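Long-range contact in uncharacterized protein Q99UF4 (Staphylococcus aureus, PDB 3B2N), which probably acts as a LuxR-family response regulator, its CheY-like receiver domain governing a separate DNA-binding domain that regulates transcription: residues R72-F86 and D99-L113. Numbering follows the deposited sequence.
Sequences RKKHLNIKVIIVTTF and DVDAYVLKERSIEEL
The Arg72 guanidinium meets 99-113 with its edge, Asp99 O and Asp101 OD2 lying near its plane, while the Tyr103 ring has Ile82 CG2 and Thr84 CG2 oblique to it and Phe86 O at its edge. Parallel strands 79-84 and 102-105 here close the last beta-alpha-beta unit of a CheY-like receiver domain. At the end of helix 64-73, Arg72 suits its place because it offers several N-H groups in one plane: Arg72 NE and NH1 both donate to Asp99 O, the latter at 2.8 Å, Arg72 NH1 also reaches Asp101 OD2 at 2.7 Å, and NH2 holds Ile78 O. The chain, bent at chi2 (-65°), brings the guanidinium edge to these oxygens. Asp101 OD2 takes Val80 N on its anti lone pair, whereas Arg72 NH1 comes from above the carboxylate plane, two bonds that should favour the charged form. Beta-branched Ile81 and Val83 suit an extended backbone; on one sheet face their CG2 atoms pack on Leu113 CD1, and on the other Ile82 CG1 touches Val100 CG2 at 3.5 Å. Lys106, its extended chain passing Val83 and Thr85, carries its ammonium to Glu10, consistent with the conserved receiver lysine; one water accepts from both Lys106 NZ (2.8 Å) and Thr85 N (3.1 Å).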
loop_
_atom_site.group_PDB
_atom_site.type_symbol
_atom_site.label_atom_id
_atom_site.label_comp_id
_atom_site.label_asym_id
_atom_site.label_seq_id
_atom_site.Cartn_x
_atom_site.Cartn_y
_atom_site.Cartn_z
ATOM N N ARG A 72 -2.476 -9.148 -8.484
ATOM C CA ARG A 72 -2.291 -9.170 -9.942
ATOM C C ARG A 72 -2.718 -10.511 -10.534
ATOM O O ARG A 72 -3.418 -10.518 -11.516
ATOM C CB ARG A 72 -0.864 -8.811 -10.356
ATOM C CG ARG A 72 -0.483 -7.397 -9.950
ATOM C CD ARG A 72 -1.273 -6.307 -10.638
ATOM N NE ARG A 72 -0.757 -4.974 -10.319
ATOM C CZ ARG A 72 -1.496 -3.973 -9.846
ATOM N NH1 ARG A 72 -0.922 -2.807 -9.577
ATOM N NH2 ARG A 72 -2.812 -4.133 -9.655
ATOM N N LYS A 73 -2.351 -11.628 -9.903
ATOM C CA LYS A 73 -2.793 -12.952 -10.363
ATOM C C LYS A 73 -4.310 -12.960 -10.531
ATOM O O LYS A 73 -4.826 -13.509 -11.502
ATOM C CB LYS A 73 -2.345 -14.080 -9.405
ATOM C CG LYS A 73 -0.802 -14.273 -9.259
ATOM C CD LYS A 73 -0.096 -15.023 -10.435
ATOM C CE LYS A 73 1.452 -15.096 -10.215
ATOM N NZ LYS A 73 2.287 -15.686 -11.346
ATOM N N LYS A 74 -5.021 -12.309 -9.618
ATOM C CA LYS A 74 -6.481 -12.333 -9.632
ATOM C C LYS A 74 -7.108 -11.208 -10.419
ATOM O O LYS A 74 -8.328 -11.076 -10.423
ATOM C CB LYS A 74 -7.035 -12.265 -8.218
ATOM C CG LYS A 74 -6.669 -13.422 -7.341
ATOM C CD LYS A 74 -7.349 -13.225 -6.017
ATOM C CE LYS A 74 -7.689 -14.552 -5.364
ATOM N NZ LYS A 74 -6.891 -14.707 -4.121
ATOM N N HIS A 75 -6.286 -10.361 -11.028
ATOM C CA HIS A 75 -6.789 -9.252 -11.856
ATOM C C HIS A 75 -7.751 -8.304 -11.149
ATOM O O HIS A 75 -8.719 -7.844 -11.750
ATOM C CB HIS A 75 -7.440 -9.802 -13.137
ATOM C CG HIS A 75 -6.460 -10.484 -14.026
ATOM N ND1 HIS A 75 -5.474 -9.792 -14.699
ATOM C CD2 HIS A 75 -6.269 -11.795 -14.312
ATOM C CE1 HIS A 75 -4.731 -10.644 -15.378
ATOM N NE2 HIS A 75 -5.204 -11.865 -15.180
ATOM N N LEU A 76 -7.491 -8.026 -9.882
ATOM C CA LEU A 76 -8.326 -7.127 -9.133
ATOM C C LEU A 76 -8.105 -5.701 -9.593
ATOM O O LEU A 76 -6.984 -5.303 -9.915
ATOM C CB LEU A 76 -8.022 -7.249 -7.647
ATOM C CG LEU A 76 -8.204 -8.627 -7.014
ATOM C CD1 LEU A 76 -7.967 -8.538 -5.490
ATOM C CD2 LEU A 76 -9.585 -9.222 -7.385
ATOM N N ASN A 77 -9.194 -4.949 -9.631
ATOM C CA ASN A 77 -9.188 -3.558 -10.031
ATOM C C ASN A 77 -8.700 -2.624 -8.888
ATOM O O ASN A 77 -9.471 -1.877 -8.285
ATOM C CB ASN A 77 -10.597 -3.183 -10.485
ATOM C CG ASN A 77 -10.637 -1.869 -11.174
ATOM O OD1 ASN A 77 -9.684 -1.488 -11.847
ATOM N ND2 ASN A 77 -11.735 -1.148 -11.012
ATOM N N ILE A 78 -7.411 -2.689 -8.599
ATOM C CA ILE A 78 -6.861 -2.082 -7.387
ATOM C C ILE A 78 -5.515 -1.500 -7.730
ATOM O O ILE A 78 -4.684 -2.215 -8.279
ATOM C CB ILE A 78 -6.668 -3.105 -6.216
ATOM C CG1 ILE A 78 -7.974 -3.859 -5.952
ATOM C CG2 ILE A 78 -6.133 -2.355 -4.883
ATOM C CD1 ILE A 78 -7.984 -4.766 -4.692
ATOM N N LYS A 79 -5.322 -0.214 -7.424
ATOM C CA LYS A 79 -4.004 0.423 -7.543
ATOM C C LYS A 79 -3.145 0.042 -6.327
ATOM O O LYS A 79 -3.645 -0.040 -5.181
ATOM C CB LYS A 79 -4.132 1.938 -7.678
ATOM C CG LYS A 79 -5.081 2.417 -8.790
ATOM C CD LYS A 79 -4.532 2.015 -10.108
ATOM C CE LYS A 79 -5.242 2.743 -11.243
ATOM N NZ LYS A 79 -4.780 2.118 -12.502
ATOM N N VAL A 80 -1.869 -0.244 -6.555
ATOM C CA VAL A 80 -1.068 -0.757 -5.444
ATOM C C VAL A 80 0.176 0.091 -5.322
ATOM O O VAL A 80 0.972 0.193 -6.287
ATOM C CB VAL A 80 -0.648 -2.267 -5.638
ATOM C CG1 VAL A 80 0.221 -2.718 -4.484
ATOM C CG2 VAL A 80 -1.866 -3.206 -5.855
ATOM N N ILE A 81 0.372 0.655 -4.135
ATOM C CA ILE A 81 1.580 1.410 -3.849
ATOM C C ILE A 81 2.354 0.698 -2.739
ATOM O O ILE A 81 1.801 0.467 -1.660
ATOM C CB ILE A 81 1.210 2.841 -3.427
ATOM C CG1 ILE A 81 0.546 3.522 -4.647
ATOM C CG2 ILE A 81 2.497 3.584 -2.942
ATOM C CD1 ILE A 81 -0.533 4.423 -4.328
ATOM N N ILE A 82 3.603 0.342 -3.015
ATOM C CA ILE A 82 4.496 -0.136 -1.996
ATOM C C ILE A 82 5.222 1.046 -1.355
ATOM O O ILE A 82 5.662 1.958 -2.049
ATOM C CB ILE A 82 5.462 -1.158 -2.564
ATOM C CG1 ILE A 82 4.660 -2.368 -3.086
ATOM C CG2 ILE A 82 6.606 -1.497 -1.588
ATOM C CD1 ILE A 82 5.196 -3.682 -2.774
ATOM N N VAL A 83 5.325 1.035 -0.021
ATOM C CA VAL A 83 5.936 2.143 0.722
ATOM C C VAL A 83 6.858 1.474 1.693
ATOM O O VAL A 83 6.371 0.743 2.548
ATOM C CB VAL A 83 4.838 2.947 1.506
ATOM C CG1 VAL A 83 5.448 4.036 2.369
ATOM C CG2 VAL A 83 3.939 3.566 0.578
ATOM N N THR A 84 8.179 1.681 1.567
ATOM C CA THR A 84 9.156 0.900 2.322
ATOM C C THR A 84 10.379 1.727 2.701
ATOM O O THR A 84 10.680 2.727 2.034
ATOM C CB THR A 84 9.625 -0.353 1.490
ATOM O OG1 THR A 84 10.462 -1.202 2.291
ATOM C CG2 THR A 84 10.391 0.091 0.189
ATOM N N THR A 85 11.096 1.311 3.751
ATOM C CA THR A 85 12.471 1.805 3.982
ATOM C C THR A 85 13.530 1.185 3.035
ATOM O O THR A 85 14.613 1.738 2.872
ATOM C CB THR A 85 12.936 1.551 5.419
ATOM O OG1 THR A 85 12.883 0.139 5.669
ATOM C CG2 THR A 85 12.023 2.204 6.393
ATOM N N PHE A 86 13.230 0.060 2.392
ATOM C CA PHE A 86 14.317 -0.682 1.717
ATOM C C PHE A 86 14.867 -0.021 0.458
ATOM O O PHE A 86 14.155 0.122 -0.564
ATOM C CB PHE A 86 13.945 -2.149 1.406
ATOM C CG PHE A 86 13.609 -2.974 2.628
ATOM C CD1 PHE A 86 12.810 -4.120 2.512
ATOM C CD2 PHE A 86 14.079 -2.607 3.892
ATOM C CE1 PHE A 86 12.496 -4.886 3.636
ATOM C CE2 PHE A 86 13.754 -3.357 5.019
ATOM C CZ PHE A 86 12.964 -4.488 4.897
ATOM N N ASP A 99 4.278 -5.589 -11.465
ATOM C CA ASP A 99 3.365 -4.545 -11.917
ATOM C C ASP A 99 2.805 -3.623 -10.789
ATOM O O ASP A 99 1.587 -3.292 -10.756
ATOM C CB ASP A 99 2.226 -5.177 -12.720
ATOM C CG ASP A 99 1.352 -4.142 -13.415
ATOM O OD1 ASP A 99 0.142 -4.418 -13.584
ATOM O OD2 ASP A 99 1.867 -3.052 -13.771
ATOM N N VAL A 100 3.683 -3.197 -9.885
ATOM C CA VAL A 100 3.306 -2.252 -8.820
ATOM C C VAL A 100 2.920 -0.907 -9.486
ATOM O O VAL A 100 3.486 -0.551 -10.509
ATOM C CB VAL A 100 4.470 -2.048 -7.798
ATOM C CG1 VAL A 100 5.571 -1.171 -8.393
ATOM C CG2 VAL A 100 3.928 -1.500 -6.426
ATOM N N ASP A 101 1.957 -0.170 -8.942
ATOM C CA ASP A 101 1.665 1.131 -9.551
ATOM C C ASP A 101 2.650 2.225 -9.129
ATOM O O ASP A 101 3.005 3.096 -9.941
ATOM C CB ASP A 101 0.225 1.534 -9.273
ATOM C CG ASP A 101 -0.740 0.576 -9.912
ATOM O OD1 ASP A 101 -0.692 0.482 -11.137
ATOM O OD2 ASP A 101 -1.469 -0.139 -9.207
ATOM N N ALA A 102 3.108 2.177 -7.881
ATOM C CA ALA A 102 4.159 3.087 -7.462
ATOM C C ALA A 102 4.996 2.464 -6.348
ATOM O O ALA A 102 4.498 1.675 -5.543
ATOM C CB ALA A 102 3.577 4.455 -7.032
ATOM N N TYR A 103 6.278 2.817 -6.303
ATOM C CA TYR A 103 7.170 2.338 -5.263
ATOM C C TYR A 103 7.655 3.595 -4.530
ATOM O O TYR A 103 8.319 4.424 -5.110
ATOM C CB TYR A 103 8.343 1.638 -5.922
ATOM C CG TYR A 103 9.227 0.846 -4.985
ATOM C CD1 TYR A 103 8.930 -0.488 -4.670
ATOM C CD2 TYR A 103 10.385 1.406 -4.444
ATOM C CE1 TYR A 103 9.766 -1.241 -3.845
ATOM C CE2 TYR A 103 11.206 0.668 -3.601
ATOM C CZ TYR A 103 10.882 -0.637 -3.312
ATOM O OH TYR A 103 11.691 -1.363 -2.522
ATOM N N VAL A 104 7.316 3.747 -3.267
ATOM C CA VAL A 104 7.646 4.979 -2.558
ATOM C C VAL A 104 8.538 4.677 -1.357
ATOM O O VAL A 104 8.181 3.854 -0.479
ATOM C CB VAL A 104 6.345 5.687 -2.116
ATOM C CG1 VAL A 104 6.634 6.934 -1.236
ATOM C CG2 VAL A 104 5.553 6.089 -3.356
ATOM N N LEU A 105 9.689 5.340 -1.307
ATOM C CA LEU A 105 10.587 5.202 -0.158
ATOM C C LEU A 105 10.102 6.045 1.001
ATOM O O LEU A 105 9.589 7.137 0.788
ATOM C CB LEU A 105 11.974 5.714 -0.539
ATOM C CG LEU A 105 13.192 4.846 -0.798
ATOM C CD1 LEU A 105 12.876 3.566 -1.484
ATOM C CD2 LEU A 105 14.171 5.677 -1.610
ATOM N N LYS A 106 10.347 5.587 2.234
ATOM C CA LYS A 106 9.981 6.390 3.424
ATOM C C LYS A 106 10.884 7.593 3.656
ATOM O O LYS A 106 10.729 8.271 4.667
ATOM C CB LYS A 106 9.863 5.498 4.673
ATOM C CG LYS A 106 8.747 4.452 4.428
ATOM C CD LYS A 106 8.528 3.557 5.625
ATOM C CE LYS A 106 7.432 2.533 5.383
ATOM N NZ LYS A 106 7.501 1.528 6.514
ATOM N N GLU A 107 11.816 7.852 2.711
ATOM C CA GLU A 107 12.445 9.175 2.557
ATOM C C GLU A 107 11.485 10.309 2.164
ATOM O O GLU A 107 11.796 11.496 2.339
ATOM C CB GLU A 107 13.565 9.116 1.507
ATOM C CG GLU A 107 14.897 8.704 2.117
ATOM C CD GLU A 107 15.979 8.457 1.072
ATOM O OE1 GLU A 107 17.080 8.033 1.477
ATOM O OE2 GLU A 107 15.736 8.693 -0.142
ATOM N N ARG A 108 10.327 9.931 1.621
ATOM C CA ARG A 108 9.288 10.858 1.157
ATOM C C ARG A 108 8.359 11.127 2.297
ATOM O O ARG A 108 8.197 10.266 3.169
ATOM C CB ARG A 108 8.463 10.187 0.019
ATOM C CG ARG A 108 9.296 9.684 -1.178
ATOM C CD ARG A 108 9.632 10.816 -2.171
ATOM N NE ARG A 108 10.712 11.634 -1.661
ATOM C CZ ARG A 108 12.007 11.296 -1.682
ATOM N NH1 ARG A 108 12.898 12.148 -1.171
ATOM N NH2 ARG A 108 12.421 10.120 -2.194
ATOM N N SER A 109 7.720 12.295 2.292
ATOM C CA SER A 109 6.692 12.613 3.284
ATOM C C SER A 109 5.349 11.997 2.910
ATOM O O SER A 109 5.156 11.551 1.775
ATOM C CB SER A 109 6.502 14.130 3.353
ATOM O OG SER A 109 6.006 14.614 2.107
ATOM N N ILE A 110 4.403 12.006 3.859
ATOM C CA ILE A 110 3.022 11.586 3.597
ATOM C C ILE A 110 2.350 12.498 2.525
ATOM O O ILE A 110 1.641 12.005 1.632
ATOM C CB ILE A 110 2.191 11.389 4.936
ATOM C CG1 ILE A 110 2.706 10.115 5.640
ATOM C CG2 ILE A 110 0.640 11.337 4.646
ATOM C CD1 ILE A 110 2.135 9.812 7.031
ATOM N N GLU A 111 2.659 13.778 2.557
ATOM C CA GLU A 111 2.244 14.738 1.493
ATOM C C GLU A 111 2.669 14.265 0.106
ATOM O O GLU A 111 1.866 14.265 -0.826
ATOM C CB GLU A 111 2.900 16.120 1.677
ATOM C CG GLU A 111 2.447 16.914 2.855
ATOM C CD GLU A 111 3.181 16.575 4.180
ATOM O OE1 GLU A 111 3.589 15.392 4.442
ATOM O OE2 GLU A 111 3.337 17.535 4.979
ATOM N N GLU A 112 3.949 13.898 -0.049
ATOM C CA GLU A 112 4.433 13.313 -1.336
ATOM C C GLU A 112 3.742 11.973 -1.656
ATOM O O GLU A 112 3.351 11.688 -2.787
ATOM C CB GLU A 112 5.951 13.183 -1.284
ATOM C CG GLU A 112 6.623 14.585 -1.215
ATOM C CD GLU A 112 8.121 14.564 -0.897
ATOM O OE1 GLU A 112 8.579 13.720 -0.103
ATOM O OE2 GLU A 112 8.854 15.418 -1.446
ATOM N N LEU A 113 3.542 11.166 -0.626
ATOM C CA LEU A 113 2.844 9.913 -0.847
ATOM C C LEU A 113 1.417 10.177 -1.372
ATOM O O LEU A 113 0.974 9.527 -2.318
ATOM C CB LEU A 113 2.863 9.053 0.434
ATOM C CG LEU A 113 1.895 7.874 0.477
ATOM C CD1 LEU A 113 2.315 6.894 -0.556
ATOM C CD2 LEU A 113 1.828 7.235 1.865
HETATM O O HOH W 1 9.308 -0.429 5.507
#